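PDB 4RHJ: arginase from Trypanosoma brucei brucei, which is of unknown function, has the arginase-deacetylase fold and evolved without the binuclear manganese cluster of true arginases. Local coordinates for residues Pro45-Gly50 against Thr128-Lys133; Asp63-Ser68 against Lys310-Gly315; Ser68-Asp73 against Leu78-Lys83; Glu118-Ser123 against Met150-Lys155. All coordinates share one frame; numbering follows the deposited sequence.

Interaction 1: residues Pro45-Gly50 against Thr128-Lys133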
loop_
_atom_site.group_PDB
_atom_site.type_symbol
_atom_site.label_atom_id
_atom_site.label_comp_id
_atom_site.label_asym_id
_atom_site.label_seq_id
_atom_site.Cartn_x
_atom_site.Cartn_y
_atom_site.Cartn_z
ATOM N N PRO A 45 4.816 -23.125 25.674
ATOM C CA PRO A 45 3.719 -22.660 24.821
ATOM C C PRO A 45 3.600 -21.153 24.835
ATOM O O PRO A 45 4.406 -20.482 25.453
ATOM C CB PRO A 45 2.486 -23.302 25.463
ATOM C CG PRO A 45 2.840 -23.415 26.876
ATOM C CD PRO A 45 4.309 -23.733 26.916
ATOM N N VAL A 46 2.584 -20.629 24.181
ATOM C CA VAL A 46 2.371 -19.197 24.164
ATOM C C VAL A 46 1.148 -18.830 25.014
ATOM O O VAL A 46 0.176 -19.571 25.069
ATOM C CB VAL A 46 2.218 -18.704 22.696
ATOM C CG1 VAL A 46 1.994 -17.215 22.643
ATOM C CG2 VAL A 46 3.442 -19.119 21.863
ATOM N N ALA A 47 1.230 -17.706 25.713
ATOM C CA ALA A 47 0.087 -17.181 26.466
ATOM C C ALA A 47 -0.252 -15.745 26.064
ATOM O O ALA A 47 0.589 -14.847 26.109
ATOM C CB ALA A 47 0.350 -17.247 27.938
ATOM N N LEU A 48 -1.518 -15.549 25.721
ATOM C CA LEU A 48 -2.001 -14.338 25.077
ATOM C C LEU A 48 -2.834 -13.491 26.021
ATOM O O LEU A 48 -3.703 -14.002 26.707
ATOM C CB LEU A 48 -2.857 -14.702 23.847
ATOM C CG LEU A 48 -2.366 -14.666 22.402
ATOM C CD1 LEU A 48 -2.705 -13.337 21.746
ATOM C CD2 LEU A 48 -0.885 -14.942 22.290
ATOM N N PHE A 49 -2.600 -12.188 26.046
ATOM C CA PHE A 49 -3.579 -11.324 26.665
ATOM C C PHE A 49 -3.666 -9.987 25.956
ATOM O O PHE A 49 -2.837 -9.663 25.120
ATOM C CB PHE A 49 -3.284 -11.152 28.154
ATOM C CG PHE A 49 -1.960 -10.537 28.462
ATOM C CD1 PHE A 49 -0.859 -11.333 28.691
ATOM C CD2 PHE A 49 -1.832 -9.171 28.574
ATOM C CE1 PHE A 49 0.353 -10.774 28.994
ATOM C CE2 PHE A 49 -0.643 -8.606 28.881
ATOM C CZ PHE A 49 0.466 -9.410 29.090
ATOM N N GLY A 50 -4.717 -9.238 26.279
ATOM C CA GLY A 50 -4.965 -7.943 25.685
ATOM C C GLY A 50 -4.606 -6.835 26.640
ATOM O O GLY A 50 -5.060 -6.807 27.769
ATOM N N THR A 128 5.050 -11.850 34.695
ATOM C CA THR A 128 5.701 -12.672 35.715
ATOM C C THR A 128 4.997 -14.028 35.933
ATOM O O THR A 128 5.648 -15.073 36.063
ATOM C CB THR A 128 5.761 -11.928 37.064
ATOM O OG1 THR A 128 6.682 -10.828 36.985
ATOM C CG2 THR A 128 6.201 -12.864 38.160
ATOM N N GLU A 129 3.667 -14.000 35.957
ATOM C CA GLU A 129 2.880 -15.197 36.241
ATOM C C GLU A 129 2.671 -16.040 34.989
ATOM O O GLU A 129 2.211 -17.173 35.068
ATOM C CB GLU A 129 1.524 -14.827 36.852
ATOM C CG GLU A 129 0.877 -15.939 37.664
ATOM C CD GLU A 129 1.005 -15.746 39.173
ATOM O OE1 GLU A 129 1.706 -14.817 39.615
ATOM O OE2 GLU A 129 0.393 -16.521 39.931
ATOM N N LEU A 130 3.012 -15.481 33.836
ATOM C CA LEU A 130 2.998 -16.229 32.584
ATOM C C LEU A 130 4.356 -16.870 32.328
ATOM O O LEU A 130 4.455 -17.990 31.813
ATOM C CB LEU A 130 2.619 -15.323 31.410
ATOM C CG LEU A 130 1.121 -15.047 31.325
ATOM C CD1 LEU A 130 0.735 -14.352 30.021
ATOM C CD2 LEU A 130 0.328 -16.337 31.549
ATOM N N LEU A 131 5.399 -16.133 32.698
ATOM C CA LEU A 131 6.777 -16.558 32.524
ATOM C C LEU A 131 7.169 -17.604 33.545
ATOM O O LEU A 131 7.971 -18.481 33.248
ATOM C CB LEU A 131 7.729 -15.369 32.628
ATOM C CG LEU A 131 7.803 -14.430 31.437
ATOM C CD1 LEU A 131 8.701 -13.258 31.768
ATOM C CD2 LEU A 131 8.298 -15.187 30.224
ATOM N N GLU A 132 6.615 -17.512 34.750
ATOM C CA GLU A 132 6.909 -18.504 35.764
ATOM C C GLU A 132 6.499 -19.880 35.259
ATOM O O GLU A 132 7.217 -20.865 35.461
ATOM C CB GLU A 132 6.206 -18.170 37.083
ATOM C CG GLU A 132 6.973 -17.184 37.922
ATOM C CD GLU A 132 6.214 -16.736 39.152
ATOM O OE1 GLU A 132 5.413 -17.527 39.692
ATOM O OE2 GLU A 132 6.426 -15.586 39.583
ATOM N N LYS A 133 5.373 -19.938 34.553
ATOM C CA LYS A 133 4.810 -21.219 34.133
ATOM C C LYS A 133 5.324 -21.724 32.781
ATOM O O LYS A 133 4.867 -22.742 32.283
ATOM C CB LYS A 133 3.284 -21.137 34.086
ATOM C CG LYS A 133 2.603 -20.564 35.310
ATOM C CD LYS A 133 1.098 -20.480 35.066
ATOM C CE LYS A 133 0.326 -19.981 36.284
ATOM N NZ LYS A 133 0.054 -21.054 37.284
#
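The phenyl ring of F49 meets L130 at its edge, near the ring plane. Methyl CD1 of L130 is the atom that touches, and it lies against one flank of the ring: CD1 of L130 is 3.7 Å from F49 CD1 and equally close to F49 CE1. The two side chains cross obliquely. The ring also has neighbours outside the two segments. C101 of strand 95-103, S139 of strand 136-140 and M104 in a loop all touch the F49 side chain.

L130 also reaches A47, and both residues are buried. Both its methyls rest on A47 CB, which is 3.6 Å from L130 CD1 and 3.7 Å from L130 CD2. A47 and F49 are two apart on the strand, so their side chains leave on the same side of the sheet. L48, between them, points to the other side. L130 CG stands anti to its own carbonyl carbon (chi1 -78°). Its chi2 of -170° sets CD1 anti to CA, so that this methyl reaches both A47 and F49.

This is helix-on-sheet packing in the arginase-deacetylase fold. Strand 46-50 is an inner strand of a parallel sheet, between strands 95-103 and 136-140. Helix 116-131 packs on the sheet with its C-terminal part, and the chain then enters strand 136-140. A47 bonds through its backbone to V136 and V138, and V46 and L48 bond to L99. The CA atoms of A47 and L130 are 6.8 Å apart.

Interaction 2: residues Asp63-Ser68 against Lys310-Gly315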
loop_
_atom_site.group_PDB
_atom_site.type_symbol
_atom_site.label_atom_id
_atom_site.label_comp_id
_atom_site.label_asym_id
_atom_site.label_seq_id
_atom_site.Cartn_x
_atom_site.Cartn_y
_atom_site.Cartn_z
ATOM N N ASP A 63 -9.772 -9.563 20.340
ATOM C CA ASP A 63 -10.987 -10.234 19.884
ATOM C C ASP A 63 -11.055 -10.384 18.352
ATOM O O ASP A 63 -11.617 -11.345 17.846
ATOM C CB ASP A 63 -12.219 -9.470 20.391
ATOM C CG ASP A 63 -11.976 -8.766 21.724
ATOM O OD1 ASP A 63 -11.990 -9.449 22.765
ATOM O OD2 ASP A 63 -11.794 -7.528 21.727
ATOM N N PHE A 64 -10.475 -9.419 17.634
ATOM C CA PHE A 64 -10.368 -9.463 16.182
ATOM C C PHE A 64 -9.358 -10.530 15.736
ATOM O O PHE A 64 -9.565 -11.204 14.738
ATOM C CB PHE A 64 -9.974 -8.087 15.649
ATOM C CG PHE A 64 -10.093 -7.950 14.165
ATOM C CD1 PHE A 64 -11.324 -7.721 13.574
ATOM C CD2 PHE A 64 -8.980 -8.021 13.361
ATOM C CE1 PHE A 64 -11.441 -7.577 12.203
ATOM C CE2 PHE A 64 -9.090 -7.877 11.977
ATOM C CZ PHE A 64 -10.327 -7.654 11.400
ATOM N N PHE A 65 -8.283 -10.692 16.498
ATOM C CA PHE A 65 -7.287 -11.729 16.237
ATOM C C PHE A 65 -7.832 -13.127 16.507
ATOM O O PHE A 65 -7.430 -14.105 15.875
ATOM C CB PHE A 65 -6.041 -11.510 17.093
ATOM C CG PHE A 65 -5.035 -12.616 16.985
ATOM C CD1 PHE A 65 -4.214 -12.716 15.871
ATOM C CD2 PHE A 65 -4.909 -13.562 17.981
ATOM C CE1 PHE A 65 -3.288 -13.733 15.764
ATOM C CE2 PHE A 65 -3.976 -14.583 17.878
ATOM C CZ PHE A 65 -3.169 -14.664 16.774
ATOM N N LEU A 66 -8.748 -13.223 17.460
ATOM C CA LEU A 66 -9.303 -14.515 17.819
ATOM C C LEU A 66 -10.314 -14.979 16.784
ATOM O O LEU A 66 -10.559 -16.176 16.654
ATOM C CB LEU A 66 -9.934 -14.457 19.205
ATOM C CG LEU A 66 -8.990 -14.047 20.343
ATOM C CD1 LEU A 66 -9.739 -14.036 21.661
ATOM C CD2 LEU A 66 -7.779 -14.974 20.426
ATOM N N GLN A 67 -10.861 -14.037 16.019
ATOM C CA GLN A 67 -11.870 -14.362 15.010
ATOM C C GLN A 67 -11.242 -14.517 13.619
ATOM O O GLN A 67 -11.911 -14.864 12.642
ATOM C CB GLN A 67 -12.969 -13.295 14.998
ATOM C CG GLN A 67 -12.597 -11.981 14.346
ATOM C CD GLN A 67 -13.815 -11.196 13.887
ATOM O OE1 GLN A 67 -14.936 -11.462 14.316
ATOM N NE2 GLN A 67 -13.601 -10.237 13.002
ATOM N N SER A 68 -9.937 -14.283 13.564
ATOM C CA SER A 68 -9.168 -14.312 12.329
ATOM C C SER A 68 -8.792 -15.740 11.936
ATOM O O SER A 68 -8.809 -16.641 12.777
ATOM C CB SER A 68 -7.911 -13.453 12.496
ATOM O OG SER A 68 -8.238 -12.183 13.032
ATOM N N LYS A 310 -2.628 -10.289 11.321
ATOM C CA LYS A 310 -1.603 -11.109 10.685
ATOM C C LYS A 310 -0.284 -11.053 11.449
ATOM O O LYS A 310 0.342 -12.080 11.674
ATOM C CB LYS A 310 -1.379 -10.650 9.244
ATOM C CG LYS A 310 -0.426 -11.523 8.419
ATOM C CD LYS A 310 -0.954 -12.929 8.217
ATOM C CE LYS A 310 -0.079 -13.699 7.223
ATOM N NZ LYS A 310 -0.629 -15.053 6.906
ATOM N N ILE A 311 0.127 -9.858 11.857
ATOM C CA ILE A 311 1.441 -9.665 12.478
ATOM C C ILE A 311 1.562 -10.487 13.743
ATOM O O ILE A 311 2.601 -11.091 13.977
ATOM C CB ILE A 311 1.722 -8.166 12.812
ATOM C CG1 ILE A 311 1.996 -7.360 11.524
ATOM C CG2 ILE A 311 2.869 -8.018 13.806
ATOM C CD1 ILE A 311 3.090 -7.957 10.616
ATOM N N ILE A 312 0.494 -10.536 14.536
ATOM C CA ILE A 312 0.486 -11.296 15.803
ATOM C C ILE A 312 0.601 -12.804 15.559
ATOM O O ILE A 312 1.345 -13.500 16.254
ATOM C CB ILE A 312 -0.805 -11.028 16.634
ATOM C CG1 ILE A 312 -1.022 -9.530 16.890
ATOM C CG2 ILE A 312 -0.777 -11.801 17.953
ATOM C CD1 ILE A 312 -2.478 -9.147 17.144
ATOM N N LYS A 313 -0.171 -13.299 14.594
ATOM C CA LYS A 313 -0.103 -14.693 14.156
ATOM C C LYS A 313 1.332 -15.137 13.922
ATOM O O LYS A 313 1.832 -16.033 14.588
ATOM C CB LYS A 313 -0.919 -14.906 12.869
ATOM C CG LYS A 313 -0.777 -16.318 12.275
ATOM C CD LYS A 313 -2.048 -16.807 11.584
ATOM C CE LYS A 313 -2.442 -15.938 10.442
ATOM N NZ LYS A 313 -3.570 -16.532 9.684
ATOM N N GLU A 314 2.002 -14.487 12.983
ATOM C CA GLU A 314 3.328 -14.929 12.580
ATOM C C GLU A 314 4.408 -14.551 13.600
ATOM O O GLU A 314 5.564 -14.979 13.487
ATOM C CB GLU A 314 3.646 -14.384 11.196
ATOM C CG GLU A 314 2.511 -14.621 10.178
ATOM C CD GLU A 314 2.284 -16.089 9.806
ATOM O OE1 GLU A 314 3.133 -16.941 10.118
ATOM O OE2 GLU A 314 1.254 -16.393 9.172
ATOM N N GLY A 315 4.014 -13.780 14.608
ATOM C CA GLY A 315 4.844 -13.543 15.769
ATOM C C GLY A 315 4.793 -14.716 16.727
ATOM O O GLY A 315 5.778 -15.038 17.392
#
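F65 lies against I312, whose methyl CG2 sits over one face of the phenyl ring. This is a CH-pi contact: I312 CG2 is 4.0 Å from the ring centroid of F65, 15° off the ring normal. The branch carbon joins in, with I312 CB 3.8 Å from F65 CE1. The same ring corner reaches the next residue of the helix. F65 CE1 is 3.4 Å from the backbone N of K313, which approaches obliquely. K313 CB lies at the ring edge, in its plane, 3.9 Å from F65 CE1.

F65 gets there because its CG stands anti to the backbone N (chi1 174°), which turns the ring toward helix 303-316. The contact joins the short helix 62-66 to this last modelled helix in the arginase-deacetylase fold. L78 of strand 77-81 and I316 also touch the F65 ring.

Further out, the K313 chain bends at chi2 and chi3 and leaves the ring. Its NZ is hydrogen-bonded to the carbonyl of P69, in the loop that follows helix 62-66. A second bond, to the carbonyl of D71 in the same loop, is probable but very short.

Interaction 3: residues Ser68-Asp73 against Leu78-Lys83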
loop_
_atom_site.group_PDB
_atom_site.type_symbol
_atom_site.label_atom_id
_atom_site.label_comp_id
_atom_site.label_asym_id
_atom_site.label_seq_id
_atom_site.Cartn_x
_atom_site.Cartn_y
_atom_site.Cartn_z
ATOM N N SER A 68 -9.937 -14.283 13.564
ATOM C CA SER A 68 -9.168 -14.312 12.329
ATOM C C SER A 68 -8.792 -15.740 11.936
ATOM O O SER A 68 -8.809 -16.641 12.777
ATOM C CB SER A 68 -7.911 -13.453 12.496
ATOM O OG SER A 68 -8.238 -12.183 13.032
ATOM N N PRO A 69 -8.464 -15.959 10.656
ATOM C CA PRO A 69 -8.000 -17.270 10.220
ATOM C C PRO A 69 -6.836 -17.797 11.060
ATOM O O PRO A 69 -5.950 -17.040 11.461
ATOM C CB PRO A 69 -7.563 -17.012 8.779
ATOM C CG PRO A 69 -8.414 -15.900 8.333
ATOM C CD PRO A 69 -8.509 -15.008 9.533
ATOM N N ARG A 70 -6.854 -19.097 11.331
ATOM C CA ARG A 70 -5.786 -19.731 12.100
ATOM C C ARG A 70 -4.635 -20.156 11.191
ATOM O O ARG A 70 -3.546 -20.478 11.663
ATOM C CB ARG A 70 -6.328 -20.932 12.870
ATOM C CG ARG A 70 -7.285 -20.559 13.986
ATOM C CD ARG A 70 -6.573 -19.780 15.100
ATOM N NE ARG A 70 -7.448 -19.562 16.247
ATOM C CZ ARG A 70 -8.018 -18.402 16.558
ATOM N NH1 ARG A 70 -7.798 -17.320 15.819
ATOM N NH2 ARG A 70 -8.804 -18.321 17.627
ATOM N N ASP A 71 -4.890 -20.128 9.881
ATOM C CA ASP A 71 -3.923 -20.550 8.875
ATOM C C ASP A 71 -2.818 -19.539 8.684
ATOM O O ASP A 71 -3.053 -18.460 8.164
ATOM C CB ASP A 71 -4.610 -20.789 7.543
ATOM C CG ASP A 71 -5.848 -21.646 7.675
ATOM O OD1 ASP A 71 -5.707 -22.869 7.898
ATOM O OD2 ASP A 71 -6.962 -21.097 7.551
ATOM N N CYS A 72 -1.608 -19.921 9.083
ATOM C CA CYS A 72 -0.438 -19.054 9.042
ATOM C C CYS A 72 0.140 -18.890 7.637
ATOM O O CYS A 72 -0.271 -19.575 6.699
ATOM C CB CYS A 72 0.653 -19.593 9.972
ATOM S SG CYS A 72 0.261 -19.559 11.732
ATOM N N ASP A 73 1.096 -17.972 7.507
ATOM C CA ASP A 73 1.781 -17.749 6.247
ATOM C C ASP A 73 2.640 -18.968 5.952
ATOM O O ASP A 73 2.670 -19.476 4.829
ATOM C CB ASP A 73 2.617 -16.467 6.311
ATOM C CG ASP A 73 3.269 -16.149 5.008
ATOM O OD1 ASP A 73 2.832 -16.738 4.009
ATOM O OD2 ASP A 73 4.204 -15.326 4.969
ATOM N N LEU A 78 -2.133 -22.159 14.141
ATOM C CA LEU A 78 -2.427 -21.765 15.524
ATOM C C LEU A 78 -3.588 -22.586 16.091
ATOM O O LEU A 78 -4.522 -22.935 15.360
ATOM C CB LEU A 78 -2.765 -20.273 15.627
ATOM C CG LEU A 78 -1.804 -19.148 15.240
ATOM C CD1 LEU A 78 -2.538 -17.833 15.361
ATOM C CD2 LEU A 78 -0.523 -19.124 16.075
ATOM N N THR A 79 -3.510 -22.902 17.388
ATOM C CA THR A 79 -4.586 -23.587 18.111
ATOM C C THR A 79 -4.865 -22.856 19.446
ATOM O O THR A 79 -3.984 -22.749 20.290
ATOM C CB THR A 79 -4.244 -25.108 18.355
ATOM O OG1 THR A 79 -3.560 -25.286 19.594
ATOM C CG2 THR A 79 -3.379 -25.664 17.242
ATOM N N ILE A 80 -6.085 -22.350 19.630
ATOM C CA ILE A 80 -6.406 -21.469 20.767
ATOM C C ILE A 80 -7.259 -22.118 21.880
ATOM O O ILE A 80 -8.401 -22.532 21.655
ATOM C CB ILE A 80 -7.135 -20.186 20.274
ATOM C CG1 ILE A 80 -6.272 -19.420 19.251
ATOM C CG2 ILE A 80 -7.588 -19.312 21.454
ATOM C CD1 ILE A 80 -5.033 -18.722 19.796
ATOM N N HIS A 81 -6.680 -22.172 23.082
ATOM C CA HIS A 81 -7.283 -22.797 24.270
ATOM C C HIS A 81 -7.476 -21.817 25.416
ATOM O O HIS A 81 -6.612 -20.984 25.697
ATOM C CB HIS A 81 -6.420 -23.948 24.784
ATOM C CG HIS A 81 -5.619 -24.618 23.723
ATOM N ND1 HIS A 81 -6.109 -25.665 22.972
ATOM C CD2 HIS A 81 -4.372 -24.379 23.262
ATOM C CE1 HIS A 81 -5.189 -26.053 22.110
ATOM N NE2 HIS A 81 -4.125 -25.288 22.266
ATOM N N ASP A 82 -8.595 -21.953 26.110
ATOM C CA ASP A 82 -8.916 -21.051 27.201
ATOM C C ASP A 82 -8.562 -21.651 28.579
ATOM O O ASP A 82 -8.278 -20.917 29.535
ATOM C CB ASP A 82 -10.399 -20.667 27.106
ATOM C CG ASP A 82 -10.715 -19.913 25.825
ATOM O OD1 ASP A 82 -9.826 -19.198 25.311
ATOM O OD2 ASP A 82 -11.849 -20.033 25.327
ATOM N N LYS A 83 -8.550 -22.981 28.661
ATOM C CA LYS A 83 -8.270 -23.699 29.905
ATOM C C LYS A 83 -7.018 -24.564 29.813
ATOM O O LYS A 83 -6.562 -24.895 28.724
ATOM C CB LYS A 83 -9.457 -24.583 30.280
ATOM C CG LYS A 83 -9.662 -25.747 29.324
ATOM C CD LYS A 83 -10.822 -26.621 29.745
ATOM C CE LYS A 83 -10.745 -27.989 29.085
ATOM N NZ LYS A 83 -10.779 -27.875 27.601
#
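R70 starts with CG anti to its carbonyl carbon (chi1 -68°), and the chain then bends at chi2 (-66°), which lays the guanidinium over I80. I80 belongs to strand 77-81, an outermost strand, within this chain, of the parallel sheet in this arginase-deacetylase fold. The loop 68-73 brings the chain from helix 62-66 into that strand, so the contact is local.

The R70 side chain crosses those of L78 and I80 at about a right angle. Its CD is 3.9 Å from L78 CB. Farther on, I80 lies against one face of the guanidinium. I80 CG1 is 3.2 Å from R70 NH2 and the same distance from R70 NE, which is tight. The guanidinium also has weak polar partners: NH1 bonds to the carbonyl of F65 and NH2 to that of L66.

On the inner side, C72 meets L78, with C72 SG 4.1 Å from L78 CG. C72 also touches K313 and E314 of helix 303-316. The loop's outer side faces the second subunit, where Q200 of that subunit bonds to D71 OD2. One backbone bond ties loop to strand: L78 N gives a weak hydrogen bond to R70 O, 3.3 Å long with an N-H...O angle of 160°.

Interaction 4: residues Glu118-Ser123 against Met150-Lys155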
loop_
_atom_site.group_PDB
_atom_site.type_symbol
_atom_site.label_atom_id
_atom_site.label_comp_id
_atom_site.label_asym_id
_atom_site.label_seq_id
_atom_site.Cartn_x
_atom_site.Cartn_y
_atom_site.Cartn_z
ATOM N N GLU A 118 -0.679 1.347 37.535
ATOM C CA GLU A 118 -1.552 0.191 37.622
ATOM C C GLU A 118 -1.419 -0.699 36.388
ATOM O O GLU A 118 -1.283 -1.908 36.532
ATOM C CB GLU A 118 -2.996 0.635 37.852
ATOM C CG GLU A 118 -3.211 1.077 39.305
ATOM C CD GLU A 118 -4.581 1.674 39.584
ATOM O OE1 GLU A 118 -5.047 1.531 40.733
ATOM O OE2 GLU A 118 -5.177 2.301 38.677
ATOM N N TRP A 119 -1.435 -0.107 35.190
ATOM C CA TRP A 119 -1.224 -0.859 33.944
ATOM C C TRP A 119 0.101 -1.616 33.995
ATOM O O TRP A 119 0.226 -2.718 33.468
ATOM C CB TRP A 119 -1.238 0.076 32.722
ATOM C CG TRP A 119 -2.615 0.392 32.135
ATOM C CD1 TRP A 119 -3.222 1.606 32.089
ATOM C CD2 TRP A 119 -3.512 -0.522 31.487
ATOM N NE1 TRP A 119 -4.444 1.510 31.473
ATOM C CE2 TRP A 119 -4.646 0.214 31.093
ATOM C CE3 TRP A 119 -3.462 -1.887 31.201
ATOM C CZ2 TRP A 119 -5.725 -0.371 30.439
ATOM C CZ3 TRP A 119 -4.535 -2.466 30.550
ATOM C CH2 TRP A 119 -5.646 -1.712 30.175
ATOM N N TYR A 120 1.080 -1.001 34.644
ATOM C CA TYR A 120 2.438 -1.522 34.738
ATOM C C TYR A 120 2.567 -2.640 35.750
ATOM O O TYR A 120 3.146 -3.683 35.463
ATOM C CB TYR A 120 3.416 -0.404 35.121
ATOM C CG TYR A 120 4.771 -0.918 35.529
ATOM C CD1 TYR A 120 5.691 -1.330 34.577
ATOM C CD2 TYR A 120 5.129 -1.004 36.865
ATOM C CE1 TYR A 120 6.937 -1.809 34.946
ATOM C CE2 TYR A 120 6.370 -1.479 37.247
ATOM C CZ TYR A 120 7.271 -1.882 36.284
ATOM O OH TYR A 120 8.510 -2.361 36.658
ATOM N N LEU A 121 2.055 -2.391 36.950
ATOM C CA LEU A 121 2.120 -3.356 38.033
ATOM C C LEU A 121 1.423 -4.647 37.639
ATOM O O LEU A 121 1.930 -5.730 37.903
ATOM C CB LEU A 121 1.494 -2.781 39.304
ATOM C CG LEU A 121 2.283 -1.722 40.087
ATOM C CD1 LEU A 121 1.630 -1.427 41.430
ATOM C CD2 LEU A 121 3.748 -2.107 40.273
ATOM N N GLY A 122 0.260 -4.519 37.004
ATOM C CA GLY A 122 -0.480 -5.657 36.485
ATOM C C GLY A 122 0.236 -6.366 35.348
ATOM O O GLY A 122 0.462 -7.571 35.405
ATOM N N SER A 123 0.599 -5.611 34.315
ATOM C CA SER A 123 1.365 -6.142 33.190
ATOM C C SER A 123 2.629 -6.837 33.683
ATOM O O SER A 123 3.077 -7.836 33.122
ATOM C CB SER A 123 1.716 -5.014 32.205
ATOM O OG SER A 123 2.150 -5.513 30.952
ATOM N N MET A 150 7.152 -6.503 30.767
ATOM C CA MET A 150 7.307 -7.913 30.395
ATOM C C MET A 150 8.762 -8.380 30.408
ATOM O O MET A 150 9.076 -9.488 30.871
ATOM C CB MET A 150 6.703 -8.160 29.007
ATOM C CG MET A 150 5.183 -7.942 28.916
ATOM S SD MET A 150 4.574 -8.124 27.223
ATOM C CE MET A 150 4.819 -9.874 26.945
ATOM N N VAL A 151 9.646 -7.539 29.895
ATOM C CA VAL A 151 11.070 -7.817 29.973
ATOM C C VAL A 151 11.583 -7.664 31.416
ATOM O O VAL A 151 12.562 -8.302 31.795
ATOM C CB VAL A 151 11.871 -6.904 29.015
ATOM C CG1 VAL A 151 11.613 -5.497 29.337
ATOM C CG2 VAL A 151 13.372 -7.188 29.097
ATOM N N GLU A 152 10.917 -6.855 32.241
ATOM C CA GLU A 152 11.356 -6.720 33.637
ATOM C C GLU A 152 10.911 -7.878 34.530
ATOM O O GLU A 152 11.590 -8.201 35.505
ATOM C CB GLU A 152 10.887 -5.394 34.221
ATOM C CG GLU A 152 11.820 -4.257 33.857
ATOM C CD GLU A 152 11.637 -3.059 34.725
ATOM O OE1 GLU A 152 10.476 -2.750 35.053
ATOM O OE2 GLU A 152 12.653 -2.429 35.076
ATOM N N ALA A 153 9.787 -8.501 34.185
ATOM C CA ALA A 153 9.353 -9.753 34.801
ATOM C C ALA A 153 10.295 -10.904 34.470
ATOM O O ALA A 153 10.413 -11.867 35.228
ATOM C CB ALA A 153 7.988 -10.089 34.356
ATOM N N TYR A 154 10.954 -10.796 33.320
ATOM C CA TYR A 154 11.860 -11.836 32.834
ATOM C C TYR A 154 13.190 -11.772 33.555
ATOM O O TYR A 154 13.741 -12.795 33.970
ATOM C CB TYR A 154 12.086 -11.697 31.321
ATOM C CG TYR A 154 12.739 -12.903 30.699
ATOM C CD1 TYR A 154 14.106 -13.111 30.804
ATOM C CD2 TYR A 154 11.986 -13.839 30.015
ATOM C CE1 TYR A 154 14.697 -14.213 30.248
ATOM C CE2 TYR A 154 12.572 -14.951 29.453
ATOM C CZ TYR A 154 13.923 -15.133 29.573
ATOM O OH TYR A 154 14.503 -16.241 29.013
ATOM N N LYS A 155 13.704 -10.555 33.683
ATOM C CA LYS A 155 14.980 -10.316 34.331
ATOM C C LYS A 155 14.876 -10.507 35.843
ATOM O O LYS A 155 15.863 -10.780 36.515
ATOM C CB LYS A 155 15.476 -8.909 34.004
ATOM C CG LYS A 155 16.978 -8.733 34.137
ATOM C CD LYS A 155 17.728 -9.611 33.153
ATOM C CE LYS A 155 19.191 -9.239 33.119
ATOM N NZ LYS A 155 19.922 -10.059 32.137
#
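Y120 OH donates a hydrogen bond to E152 OE1, and the two oxygens are 2.6 Å apart. The carboxylate oxygen is met nearly along its own C-O bond. OE1 also lies in the plane of the tyrosine ring, at its edge, 3.5 Å from Y120 CZ. The planes of ring and carboxylate are turned 57° against each other, and the two side chains cross at about a right angle. Y120 CG is anti to the backbone N (chi1 167°), which swings the ring across so that its hydroxyl end comes nearer to the other helix. E152 is extended beyond CG and reaches out to meet it.

Packing is lighter. S123 OG is 4.4 Å from M150 CG, where the two segments have their nearest CA atoms, 6.8 Å apart. S123 OG is buried here and has no partner in the model. L148 and S149 extend the packing onto Y120, and L124 touches E152.

The two segments belong to helices 116-131 and 148-157. Strand 136-140 of the parallel sheet lies between them in the chain. They are neighbouring helices joined through that strand, the alternation typical of alpha/beta folds, here the arginase-deacetylase fold.

Overall arrangement
Interactions 1 and 4 share helix 116-131. Its C-terminal part packs on strand 46-50, and an earlier part meets helix 148-157; the two contact centres are about 12 Å apart. Interactions 2 and 3 have centres about 8 Å apart, share S68, and join through K313. Interaction 2 also touches interaction 1, where L48 meets F65. Interactions 2 and 4 lie on opposite sides of the chain's centre, about 23 Å apart between centres. Along the chain, interaction 3 is nested inside interactions 1 and 2, and interaction 4 follows it, nested inside interaction 2. The four thus combine helix-on-sheet, helix-helix and loop-on-strand packing around one parallel sheet, away from the manganese-site residue D244.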